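Local coordinates for hypothetical protein Lmaj011689 (Leishmania major, PDB 1YQF) that is of unknown function but belongs to the MAM33 family and resembles human p32, a multifunctional acidic protein found mainly in mitochondria, at residues Y80-Q84 with Y182-E187; N90-V96 with Q107-I112; V118-I122 with L159-M163. All blocks are in the same frame, centred on the assembly; numbering follows the deposited sequence.

Contact 1: Y80-Q84 with Y182-E187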
ATOM      1  N   TYR A  80       4.226  17.520   3.212  1.00 30.73           N
ATOM      2  CA  TYR A  80       2.938  17.273   2.576  1.00 31.56           C
ATOM      3  C   TYR A  80       3.098  17.103   1.080  1.00 32.45           C
ATOM      4  O   TYR A  80       4.138  17.428   0.512  1.00 32.95           O
ATOM      5  CB  TYR A  80       1.975  18.424   2.849  1.00 31.46           C
ATOM      6  CG  TYR A  80       2.446  19.751   2.303  1.00 31.99           C
ATOM      7  CD1 TYR A  80       3.435  20.477   2.955  1.00 32.60           C
ATOM      8  CD2 TYR A  80       1.903  20.281   1.134  1.00 32.72           C
ATOM      9  CE1 TYR A  80       3.876  21.694   2.459  1.00 33.66           C
ATOM     10  CE2 TYR A  80       2.336  21.502   0.632  1.00 32.97           C
ATOM     11  CZ  TYR A  80       3.322  22.203   1.300  1.00 33.39           C
ATOM     12  OH  TYR A  80       3.764  23.411   0.812  1.00 34.46           O
ATOM     13  N   SER A  81       2.041  16.604   0.453  1.00 33.35           N
ATOM     14  CA  SER A  81       1.990  16.428  -0.989  1.00 34.01           C
ATOM     15  C   SER A  81       0.814  17.234  -1.525  1.00 35.65           C
ATOM     16  O   SER A  81      -0.230  17.327  -0.871  1.00 35.83           O
ATOM     17  CB  SER A  81       1.823  14.945  -1.338  1.00 33.63           C
ATOM     18  OG  SER A  81       1.704  14.753  -2.739  1.00 32.52           O
ATOM     19  N   THR A  82       0.980  17.813  -2.711  1.00 37.57           N
ATOM     20  CA  THR A  82      -0.099  18.560  -3.358  1.00 39.40           C
ATOM     21  C   THR A  82      -0.921  17.644  -4.266  1.00 41.59           C
ATOM     22  O   THR A  82      -1.836  18.101  -4.947  1.00 41.28           O
ATOM     23  CB  THR A  82       0.461  19.743  -4.162  1.00 38.98           C
ATOM     24  OG1 THR A  82       1.333  19.266  -5.204  1.00 39.69           O
ATOM     25  CG2 THR A  82       1.347  20.621  -3.293  1.00 38.16           C
ATOM     26  N   ASN A  83      -0.575  16.358  -4.277  1.00 44.79           N
ATOM     27  CA  ASN A  83      -1.375  15.344  -4.958  1.00 47.56           C
ATOM     28  C   ASN A  83      -2.626  15.055  -4.150  1.00 51.32           C
ATOM     29  O   ASN A  83      -2.603  15.072  -2.914  1.00 51.51           O
ATOM     30  CB  ASN A  83      -0.586  14.042  -5.148  1.00 46.97           C
ATOM     31  CG  ASN A  83       0.250  14.041  -6.414  1.00 45.95           C
ATOM     32  OD1 ASN A  83      -0.151  14.602  -7.435  1.00 42.87           O
ATOM     33  ND2 ASN A  83       1.418  13.401  -6.355  1.00 44.29           N
ATOM     34  N   GLN A  84      -3.711  14.779  -4.860  1.00 56.02           N
ATOM     35  CA  GLN A  84      -4.994  14.486  -4.234  1.00 59.85           C
ATOM     36  C   GLN A  84      -5.449  13.080  -4.614  1.00 63.26           C
ATOM     37  O   GLN A  84      -5.227  12.624  -5.746  1.00 63.45           O
ATOM     38  CB  GLN A  84      -6.045  15.521  -4.644  1.00 60.01           C
ATOM     39  CG  GLN A  84      -6.219  15.678  -6.144  1.00 60.43           C
ATOM     40  CD  GLN A  84      -6.718  17.056  -6.545  1.00 61.53           C
ATOM     41  OE1 GLN A  84      -7.631  17.601  -5.919  1.00 62.27           O
ATOM     42  NE2 GLN A  84      -6.126  17.618  -7.597  1.00 61.45           N
ATOM     43  N   TYR A 182      -1.798  26.253  -0.526  1.00 29.27           N
ATOM     44  CA  TYR A 182      -0.638  25.983  -1.365  1.00 29.47           C
ATOM     45  C   TYR A 182      -0.921  24.796  -2.274  1.00 29.22           C
ATOM     46  O   TYR A 182      -0.471  24.766  -3.413  1.00 29.03           O
ATOM     47  CB  TYR A 182       0.602  25.706  -0.513  1.00 29.87           C
ATOM     48  CG  TYR A 182       1.888  25.743  -1.300  1.00 31.04           C
ATOM     49  CD1 TYR A 182       2.589  26.928  -1.461  1.00 32.36           C
ATOM     50  CD2 TYR A 182       2.397  24.593  -1.898  1.00 33.49           C
ATOM     51  CE1 TYR A 182       3.771  26.970  -2.188  1.00 33.62           C
ATOM     52  CE2 TYR A 182       3.579  24.624  -2.630  1.00 34.05           C
ATOM     53  CZ  TYR A 182       4.260  25.815  -2.770  1.00 34.43           C
ATOM     54  OH  TYR A 182       5.430  25.857  -3.490  1.00 36.94           O
ATOM     55  N   SER A 183      -1.685  23.830  -1.772  1.00 29.47           N
ATOM     56  CA  SER A 183      -2.076  22.671  -2.565  1.00 30.40           C
ATOM     57  C   SER A 183      -2.979  23.072  -3.733  1.00 31.16           C
ATOM     58  O   SER A 183      -2.791  22.587  -4.844  1.00 30.69           O
ATOM     59  CB  SER A 183      -2.771  21.625  -1.696  1.00 30.36           C
ATOM     60  OG  SER A 183      -1.849  21.038  -0.791  1.00 31.49           O
ATOM     61  N   PHE A 184      -3.945  23.960  -3.481  1.00 32.27           N
ATOM     62  CA  PHE A 184      -4.834  24.450  -4.536  1.00 33.63           C
ATOM     63  C   PHE A 184      -4.020  25.166  -5.605  1.00 33.16           C
ATOM     64  O   PHE A 184      -4.232  24.955  -6.794  1.00 33.25           O
ATOM     65  CB  PHE A 184      -5.899  25.424  -3.996  1.00 34.36           C
ATOM     66  CG  PHE A 184      -6.975  24.780  -3.147  1.00 38.10           C
ATOM     67  CD1 PHE A 184      -7.487  23.517  -3.446  1.00 41.43           C
ATOM     68  CD2 PHE A 184      -7.496  25.463  -2.051  1.00 40.50           C
ATOM     69  CE1 PHE A 184      -8.487  22.946  -2.652  1.00 42.60           C
ATOM     70  CE2 PHE A 184      -8.495  24.897  -1.259  1.00 41.57           C
ATOM     71  CZ  PHE A 184      -8.988  23.638  -1.560  1.00 42.13           C
ATOM     72  N   TRP A 185      -3.085  26.010  -5.169  1.00 32.91           N
ATOM     73  CA  TRP A 185      -2.244  26.771  -6.086  1.00 32.69           C
ATOM     74  C   TRP A 185      -1.364  25.848  -6.915  1.00 32.36           C
ATOM     75  O   TRP A 185      -1.346  25.947  -8.133  1.00 32.42           O
ATOM     76  CB  TRP A 185      -1.366  27.777  -5.334  1.00 32.77           C
ATOM     77  CG  TRP A 185      -0.308  28.381  -6.213  1.00 33.23           C
ATOM     78  CD1 TRP A 185      -0.471  29.397  -7.106  1.00 33.52           C
ATOM     79  CD2 TRP A 185       1.066  27.989  -6.300  1.00 34.33           C
ATOM     80  NE1 TRP A 185       0.717  29.666  -7.742  1.00 33.66           N
ATOM     81  CE2 TRP A 185       1.678  28.815  -7.266  1.00 34.02           C
ATOM     82  CE3 TRP A 185       1.845  27.014  -5.660  1.00 36.49           C
ATOM     83  CZ2 TRP A 185       3.029  28.706  -7.602  1.00 35.47           C
ATOM     84  CZ3 TRP A 185       3.191  26.906  -5.996  1.00 37.43           C
ATOM     85  CH2 TRP A 185       3.768  27.750  -6.959  1.00 36.68           C
ATOM     86  N   ALA A 186      -0.636  24.963  -6.238  1.00 32.01           N
ATOM     87  CA  ALA A 186       0.271  24.021  -6.892  1.00 31.77           C
ATOM     88  C   ALA A 186      -0.461  23.070  -7.828  1.00 31.94           C
ATOM     89  O   ALA A 186       0.080  22.678  -8.860  1.00 31.46           O
ATOM     90  CB  ALA A 186       1.064  23.227  -5.854  1.00 31.69           C
ATOM     91  N   GLU A 187      -1.691  22.711  -7.473  1.00 32.26           N
ATOM     92  CA  GLU A 187      -2.498  21.814  -8.298  1.00 33.27           C
ATOM     93  C   GLU A 187      -2.845  22.479  -9.626  1.00 31.88           C
ATOM     94  O   GLU A 187      -2.867  21.827 -10.661  1.00 31.13           O
ATOM     95  CB  GLU A 187      -3.777  21.405  -7.563  1.00 34.48           C
ATOM     96  CG  GLU A 187      -4.792  20.647  -8.413  1.00 39.72           C
ATOM     97  CD  GLU A 187      -4.239  19.345  -8.971  1.00 45.17           C
ATOM     98  OE1 GLU A 187      -3.633  18.573  -8.187  1.00 48.69           O
ATOM     99  OE2 GLU A 187      -4.417  19.088 -10.186  1.00 47.03           O
TER
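T82 and A186 meet where the end of strand 74-81 lies against the long C-terminal helix 173-202, part of the p32-like (MAM33) fold in which helices pack on an antiparallel sheet. The apolar packing centres on T82, the first residue beyond the strand. Its CG2 lies 3.7 Å from A186 CB, and T82 CA is 4.6 Å from S183 CA. Small residues suit this face of the helix, since S183 and A186 allow the backbone of the turn to come so near. S183 keeps its hydroxyl satisfied within the helix by bonding to the V179 carbonyl.

The aromatic pair lies beside this. Y80 and Y182 stand roughly perpendicular, and Y80 OH sits over one face of the Y182 ring, 3.3 Å from Y182 CD2. The CG of Y182 is anti to its backbone N (chi1 -166°), which carries the ring out to the tyrosine of the strand. Y80 OH is buried and has no polar partner in the model, while F65 packs against Y182 edge-to-face.

Polar groups gather where the contact meets the second subunit. S81 OG accepts from N83 N in an ST turn that bends the chain as it leaves the strand. N83 reaches the second subunit through its side-chain amide, so this edge serves the assembly too. Q84 is poorly ordered, and its close approach to E187 is doubtful. The carboxylate of E187 has a sounder partner across the interface, E187 OE2 being hydrogen-bonded to Y146 OH of the second subunit.

Contact 2: N90-V96 with Q107-I112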
ATOM      1  N   ASN A  90     -11.015  15.826  -0.145  1.00 75.37           N
ATOM      2  CA  ASN A  90     -11.407  16.729   0.936  1.00 73.90           C
ATOM      3  C   ASN A  90     -10.372  16.812   2.067  1.00 71.68           C
ATOM      4  O   ASN A  90     -10.279  17.840   2.748  1.00 71.84           O
ATOM      5  CB  ASN A  90     -12.769  16.307   1.503  1.00 74.21           C
ATOM      6  CG  ASN A  90     -12.744  14.916   2.127  1.00 75.05           C
ATOM      7  OD1 ASN A  90     -12.414  14.755   3.312  1.00 75.33           O
ATOM      8  ND2 ASN A  90     -13.096  13.906   1.330  1.00 76.10           N
ATOM      9  N   SER A  91      -9.607  15.732   2.267  1.00 68.57           N
ATOM     10  CA  SER A  91      -8.627  15.661   3.345  1.00 65.84           C
ATOM     11  C   SER A  91      -7.229  16.034   2.865  1.00 61.90           C
ATOM     12  O   SER A  91      -6.872  15.807   1.705  1.00 61.94           O
ATOM     13  CB  SER A  91      -8.603  14.256   3.954  1.00 66.27           C
ATOM     14  OG  SER A  91      -7.717  14.194   5.062  1.00 67.63           O
ATOM     15  N   HIS A  92      -6.448  16.609   3.776  1.00 56.79           N
ATOM     16  CA  HIS A  92      -5.068  16.994   3.506  1.00 52.55           C
ATOM     17  C   HIS A  92      -4.199  16.475   4.642  1.00 48.69           C
ATOM     18  O   HIS A  92      -4.317  16.938   5.773  1.00 48.22           O
ATOM     19  CB  HIS A  92      -4.950  18.515   3.415  1.00 52.33           C
ATOM     20  CG  HIS A  92      -5.558  19.095   2.176  1.00 52.87           C
ATOM     21  ND1 HIS A  92      -4.854  19.242   1.001  1.00 52.87           N
ATOM     22  CD2 HIS A  92      -6.804  19.566   1.931  1.00 53.39           C
ATOM     23  CE1 HIS A  92      -5.641  19.777   0.084  1.00 53.05           C
ATOM     24  NE2 HIS A  92      -6.829  19.984   0.623  1.00 53.36           N
ATOM     25  N   ASN A  93      -3.335  15.510   4.343  1.00 44.05           N
ATOM     26  CA  ASN A  93      -2.486  14.904   5.357  1.00 40.54           C
ATOM     27  C   ASN A  93      -1.115  15.574   5.431  1.00 37.53           C
ATOM     28  O   ASN A  93      -0.539  15.941   4.408  1.00 37.36           O
ATOM     29  CB  ASN A  93      -2.336  13.406   5.084  1.00 40.45           C
ATOM     30  CG  ASN A  93      -3.640  12.646   5.277  1.00 40.54           C
ATOM     31  OD1 ASN A  93      -4.406  12.922   6.203  1.00 40.39           O
ATOM     32  ND2 ASN A  93      -3.900  11.688   4.397  1.00 41.58           N
ATOM     33  N   ILE A  94      -0.613  15.748   6.650  1.00 33.84           N
ATOM     34  CA  ILE A  94       0.738  16.265   6.868  1.00 31.17           C
ATOM     35  C   ILE A  94       1.501  15.383   7.844  1.00 30.15           C
ATOM     36  O   ILE A  94       0.919  14.751   8.725  1.00 29.46           O
ATOM     37  CB  ILE A  94       0.722  17.735   7.370  1.00 30.25           C
ATOM     38  CG1 ILE A  94       0.044  17.851   8.739  1.00 28.18           C
ATOM     39  CG2 ILE A  94       0.034  18.632   6.355  1.00 29.90           C
ATOM     40  CD1 ILE A  94       0.100  19.254   9.338  1.00 27.20           C
ATOM     41  N   PHE A  95       2.815  15.355   7.678  1.00 29.07           N
ATOM     42  CA  PHE A  95       3.695  14.587   8.539  1.00 28.51           C
ATOM     43  C   PHE A  95       4.665  15.559   9.182  1.00 27.77           C
ATOM     44  O   PHE A  95       5.458  16.192   8.495  1.00 27.44           O
ATOM     45  CB  PHE A  95       4.398  13.510   7.719  1.00 28.44           C
ATOM     46  CG  PHE A  95       3.439  12.585   7.043  1.00 29.68           C
ATOM     47  CD1 PHE A  95       2.922  12.898   5.791  1.00 30.58           C
ATOM     48  CD2 PHE A  95       2.991  11.439   7.685  1.00 29.47           C
ATOM     49  CE1 PHE A  95       1.999  12.065   5.175  1.00 29.40           C
ATOM     50  CE2 PHE A  95       2.073  10.605   7.072  1.00 29.38           C
ATOM     51  CZ  PHE A  95       1.577  10.917   5.816  1.00 29.26           C
ATOM     52  N   VAL A  96       4.559  15.697  10.499  1.00 26.92           N
ATOM     53  CA  VAL A  96       5.377  16.632  11.260  1.00 26.82           C
ATOM     54  C   VAL A  96       6.535  15.879  11.905  1.00 26.86           C
ATOM     55  O   VAL A  96       6.318  14.941  12.656  1.00 27.52           O
ATOM     56  CB  VAL A  96       4.551  17.326  12.364  1.00 26.45           C
ATOM     57  CG1 VAL A  96       5.391  18.353  13.108  1.00 26.68           C
ATOM     58  CG2 VAL A  96       3.317  17.989  11.775  1.00 26.06           C
ATOM     59  N   GLN A 107       7.480  11.726  14.960  1.00 24.67           N
ATOM     60  CA  GLN A 107       6.655  11.912  13.777  1.00 24.29           C
ATOM     61  C   GLN A 107       5.197  11.994  14.214  1.00 24.30           C
ATOM     62  O   GLN A 107       4.687  11.072  14.844  1.00 23.56           O
ATOM     63  CB  GLN A 107       6.844  10.745  12.803  1.00 24.27           C
ATOM     64  CG  GLN A 107       6.074  10.898  11.497  1.00 24.15           C
ATOM     65  CD  GLN A 107       6.063   9.630  10.660  1.00 23.68           C
ATOM     66  OE1 GLN A 107       7.104   9.010  10.439  1.00 25.50           O
ATOM     67  NE2 GLN A 107       4.886   9.247  10.187  1.00 24.08           N
ATOM     68  N   ALA A 108       4.531  13.097  13.878  1.00 24.66           N
ATOM     69  CA  ALA A 108       3.107  13.254  14.161  1.00 25.03           C
ATOM     70  C   ALA A 108       2.349  13.329  12.846  1.00 25.41           C
ATOM     71  O   ALA A 108       2.646  14.176  12.008  1.00 25.63           O
ATOM     72  CB  ALA A 108       2.859  14.500  14.991  1.00 24.94           C
ATOM     73  N   ASP A 109       1.381  12.434  12.661  1.00 25.74           N
ATOM     74  CA  ASP A 109       0.522  12.463  11.482  1.00 26.08           C
ATOM     75  C   ASP A 109      -0.752  13.205  11.817  1.00 25.90           C
ATOM     76  O   ASP A 109      -1.457  12.837  12.747  1.00 25.67           O
ATOM     77  CB  ASP A 109       0.163  11.047  11.036  1.00 26.29           C
ATOM     78  CG  ASP A 109       1.374  10.214  10.687  1.00 28.24           C
ATOM     79  OD1 ASP A 109       2.507  10.600  11.053  1.00 29.05           O
ATOM     80  OD2 ASP A 109       1.278   9.143  10.052  1.00 31.98           O
ATOM     81  N   LEU A 110      -1.054  14.249  11.058  1.00 26.24           N
ATOM     82  CA  LEU A 110      -2.290  14.987  11.251  1.00 26.90           C
ATOM     83  C   LEU A 110      -3.016  15.174   9.936  1.00 27.58           C
ATOM     84  O   LEU A 110      -2.416  15.143   8.868  1.00 26.78           O
ATOM     85  CB  LEU A 110      -2.021  16.352  11.892  1.00 26.97           C
ATOM     86  CG  LEU A 110      -1.149  16.366  13.146  1.00 27.13           C
ATOM     87  CD1 LEU A 110       0.306  16.517  12.766  1.00 27.90           C
ATOM     88  CD2 LEU A 110      -1.560  17.480  14.091  1.00 28.00           C
ATOM     89  N   SER A 111      -4.325  15.357  10.030  1.00 29.21           N
ATOM     90  CA  SER A 111      -5.141  15.688   8.873  1.00 31.06           C
ATOM     91  C   SER A 111      -5.768  17.059   9.094  1.00 33.14           C
ATOM     92  O   SER A 111      -6.031  17.458  10.232  1.00 32.93           O
ATOM     93  CB  SER A 111      -6.212  14.621   8.644  1.00 30.76           C
ATOM     94  OG  SER A 111      -6.897  14.313   9.841  1.00 31.59           O
ATOM     95  N   ILE A 112      -5.984  17.780   8.000  1.00 35.90           N
ATOM     96  CA  ILE A 112      -6.581  19.107   8.044  1.00 38.11           C
ATOM     97  C   ILE A 112      -8.004  18.980   7.523  1.00 40.26           C
ATOM     98  O   ILE A 112      -8.221  18.645   6.357  1.00 40.33           O
ATOM     99  CB  ILE A 112      -5.774  20.105   7.189  1.00 38.21           C
ATOM    100  CG1 ILE A 112      -4.302  20.110   7.613  1.00 38.59           C
ATOM    101  CG2 ILE A 112      -6.364  21.516   7.314  1.00 38.11           C
ATOM    102  CD1 ILE A 112      -3.388  20.836   6.647  1.00 39.31           C
TER
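V96 O accepts the shortest backbone bond here, from A108 N at 2.8 Å, within the antiparallel hairpin of strands 92-99 and 105-113. V96 N returns a bond to A108 O, and I94 and L110 form the next hydrogen-bonded pair, with I94 N meeting L110 O at 2.9 Å and an almost straight N-H...O angle of 174°. Further along, I112 N reaches H92 O by a more bent bond.

The beta-branched I94, V96 and I112, well suited to extended backbone, share with L110 and A108 the face covered by helices 156-168 and 173-202. V96 CG2 presses on L110 CD1 at 3.5 Å, tighter than ordinary carbon contact, while I94 CG2 meets I112 CD1 with the two side chains roughly perpendicular. L166 covers V96 and L110; V179 and V180 cover I112.

The other face carries N93, F95, D109 and S111. Q107 NE2 donates to the syn lone pair of D109 OD1 at 2.9 Å, and the acceptor lies nearly in the amide plane, a bond that would help fix the rotation of the carboxylate. Y125 OH holds the other end of the amide, Q107 OE1. The carboxylate stands 80° to the plane of the F95 ring and meets its edge, where the slightly positive C-H groups probably favour an anionic oxygen, D109 OD2 lying 3.4 Å from F95 CE2.

Contact 3: V118-I122 with L159-M163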
ATOM      1  N   VAL A 118      -6.303  17.705  13.195  1.00 33.65           N
ATOM      2  CA  VAL A 118      -6.655  16.477  13.894  1.00 31.75           C
ATOM      3  C   VAL A 118      -5.441  15.554  13.928  1.00 30.30           C
ATOM      4  O   VAL A 118      -4.817  15.287  12.908  1.00 30.00           O
ATOM      5  CB  VAL A 118      -7.848  15.757  13.241  1.00 31.67           C
ATOM      6  CG1 VAL A 118      -8.201  14.490  14.015  1.00 30.98           C
ATOM      7  CG2 VAL A 118      -9.062  16.686  13.176  1.00 31.40           C
ATOM      8  N   LEU A 119      -5.124  15.079  15.125  1.00 28.60           N
ATOM      9  CA  LEU A 119      -3.967  14.233  15.368  1.00 27.06           C
ATOM     10  C   LEU A 119      -4.348  12.771  15.203  1.00 26.40           C
ATOM     11  O   LEU A 119      -5.281  12.293  15.843  1.00 25.91           O
ATOM     12  CB  LEU A 119      -3.472  14.493  16.779  1.00 26.86           C
ATOM     13  CG  LEU A 119      -2.171  13.871  17.258  1.00 27.71           C
ATOM     14  CD1 LEU A 119      -0.994  14.229  16.353  1.00 27.27           C
ATOM     15  CD2 LEU A 119      -1.948  14.355  18.680  1.00 28.48           C
ATOM     16  N   ASN A 120      -3.620  12.062  14.347  1.00 25.85           N
ATOM     17  CA  ASN A 120      -3.937  10.670  14.032  1.00 25.52           C
ATOM     18  C   ASN A 120      -2.891   9.640  14.458  1.00 25.48           C
ATOM     19  O   ASN A 120      -3.219   8.468  14.609  1.00 24.96           O
ATOM     20  CB  ASN A 120      -4.218  10.537  12.534  1.00 25.51           C
ATOM     21  CG  ASN A 120      -5.524  11.195  12.129  1.00 25.19           C
ATOM     22  OD1 ASN A 120      -6.552  11.019  12.786  1.00 25.14           O
ATOM     23  ND2 ASN A 120      -5.486  11.968  11.054  1.00 23.05           N
ATOM     24  N   ASN A 121      -1.642  10.061  14.649  1.00 25.62           N
ATOM     25  CA  ASN A 121      -0.595   9.134  15.078  1.00 25.78           C
ATOM     26  C   ASN A 121       0.646   9.855  15.578  1.00 25.60           C
ATOM     27  O   ASN A 121       1.008  10.898  15.057  1.00 25.31           O
ATOM     28  CB  ASN A 121      -0.202   8.191  13.934  1.00 26.05           C
ATOM     29  CG  ASN A 121       0.521   6.947  14.427  1.00 27.61           C
ATOM     30  OD1 ASN A 121      -0.113   5.983  14.861  1.00 29.31           O
ATOM     31  ND2 ASN A 121       1.854   6.973  14.383  1.00 27.10           N
ATOM     32  N   ILE A 122       1.288   9.278  16.590  1.00 25.83           N
ATOM     33  CA  ILE A 122       2.549   9.781  17.135  1.00 25.92           C
ATOM     34  C   ILE A 122       3.487   8.603  17.350  1.00 25.53           C
ATOM     35  O   ILE A 122       3.130   7.635  18.020  1.00 25.58           O
ATOM     36  CB  ILE A 122       2.335  10.475  18.488  1.00 26.48           C
ATOM     37  CG1 ILE A 122       1.282  11.577  18.380  1.00 27.32           C
ATOM     38  CG2 ILE A 122       3.665  11.045  19.005  1.00 26.41           C
ATOM     39  CD1 ILE A 122       0.876  12.121  19.715  1.00 29.39           C
ATOM     40  N   LEU A 159      -3.255  13.910  25.203  1.00 35.86           N
ATOM     41  CA  LEU A 159      -3.410  14.237  23.787  1.00 36.33           C
ATOM     42  C   LEU A 159      -3.602  15.732  23.580  1.00 35.80           C
ATOM     43  O   LEU A 159      -3.121  16.294  22.601  1.00 35.91           O
ATOM     44  CB  LEU A 159      -4.579  13.463  23.169  1.00 36.92           C
ATOM     45  CG  LEU A 159      -4.455  13.169  21.672  1.00 38.43           C
ATOM     46  CD1 LEU A 159      -3.209  12.358  21.352  1.00 39.05           C
ATOM     47  CD2 LEU A 159      -5.685  12.442  21.181  1.00 39.56           C
ATOM     48  N   ASN A 160      -4.294  16.370  24.515  1.00 35.34           N
ATOM     49  CA  ASN A 160      -4.477  17.814  24.483  1.00 35.14           C
ATOM     50  C   ASN A 160      -3.157  18.549  24.714  1.00 34.03           C
ATOM     51  O   ASN A 160      -2.924  19.602  24.126  1.00 33.60           O
ATOM     52  CB  ASN A 160      -5.518  18.241  25.517  1.00 35.58           C
ATOM     53  CG  ASN A 160      -5.984  19.664  25.321  1.00 37.09           C
ATOM     54  OD1 ASN A 160      -6.309  20.073  24.207  1.00 39.14           O
ATOM     55  ND2 ASN A 160      -6.027  20.429  26.409  1.00 38.21           N
ATOM     56  N   CYS A 161      -2.294  17.985  25.557  1.00 33.05           N
ATOM     57  CA  CYS A 161      -0.975  18.561  25.814  1.00 32.46           C
ATOM     58  C   CYS A 161      -0.037  18.388  24.612  1.00 31.78           C
ATOM     59  O   CYS A 161       0.855  19.208  24.402  1.00 31.45           O
ATOM     60  CB  CYS A 161      -0.351  17.944  27.070  1.00 32.65           C
ATOM     61  SG  CYS A 161      -1.035  18.573  28.627  1.00 32.91           S
ATOM     62  N   VAL A 162      -0.240  17.334  23.821  1.00 31.12           N
ATOM     63  CA  VAL A 162       0.548  17.130  22.602  1.00 30.96           C
ATOM     64  C   VAL A 162       0.162  18.171  21.557  1.00 31.52           C
ATOM     65  O   VAL A 162       1.016  18.722  20.879  1.00 31.77           O
ATOM     66  CB  VAL A 162       0.340  15.735  21.991  1.00 30.40           C
ATOM     67  CG1 VAL A 162       1.081  15.622  20.663  1.00 30.47           C
ATOM     68  CG2 VAL A 162       0.811  14.650  22.940  1.00 30.05           C
ATOM     69  N   MET A 163      -1.135  18.416  21.428  1.00 32.54           N
ATOM     70  CA  MET A 163      -1.657  19.420  20.506  1.00 33.41           C
ATOM     71  C   MET A 163      -1.124  20.807  20.821  1.00 33.45           C
ATOM     72  O   MET A 163      -0.822  21.581  19.913  1.00 33.14           O
ATOM     73  CB  MET A 163      -3.188  19.448  20.570  1.00 33.97           C
ATOM     74  CG  MET A 163      -3.859  18.255  19.923  1.00 36.07           C
ATOM     75  SD  MET A 163      -3.219  17.932  18.275  1.00 40.10           S
ATOM     76  CE  MET A 163      -3.724  19.440  17.396  1.00 39.80           C
TER
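L119 CD2 projects from strand 116-125, the last strand of the sheet within this chain, against L159, V162 and M163 of helix 156-168. The helix segment crosses the strand segment at 111°, with 10.1 Å between axes, so side chains span the whole gap.

The tight part is purely aliphatic. L119 CD2 comes within 3.6 Å of L159 CD1 and within 3.8 Å of V162 CG1, as a chi1 of -173° turns CG away from the backbone N and extends the branch to the helix. I122 and V162 meet tip to tip, I122 CD1 lying 3.6 Å from V162 CG1. A classic beta bulge, N120 and N121 both facing D109, lets L119 and I122, three residues apart, point to the same helix.

I122 CD1 approaches L159 CD1 more loosely, at 4.4 Å. The more open side is that of the partly exposed M163, whose bent chain runs antiparallel alongside L119 and brings M163 SD 3.8 Å from L119 CB; a flexible thioether follows such a surface well. I122 O accepts a hydrogen bond from W194 NE1 of the third subunit. With only carbon and sulfur meeting between the two segments, cohesion here probably rests on van der Waals fit and the hydrophobic effect.

After helix 23-39 and two strands, the chain reaches strand 74-81 and the turn after it, half of contact 1, which closes only when helix 173-202 arrives about a hundred residues later. Both other contacts fall within that long loop. Contact 2 closes a short hairpin of neighbouring strands; contact 3 then opens on the next strand and closes when helix 156-168 returns to the sheet, so these two follow in series. Contacts 1 and 2 touch where S183 packs on H92 and Y80 on I94. Contacts 2 and 3 share the seam between strands 105-113 and 116-125, whereas contacts 1 and 3 stay about 13 Å apart at their nearest atoms, fastening two successive helices to different parts of one sheet.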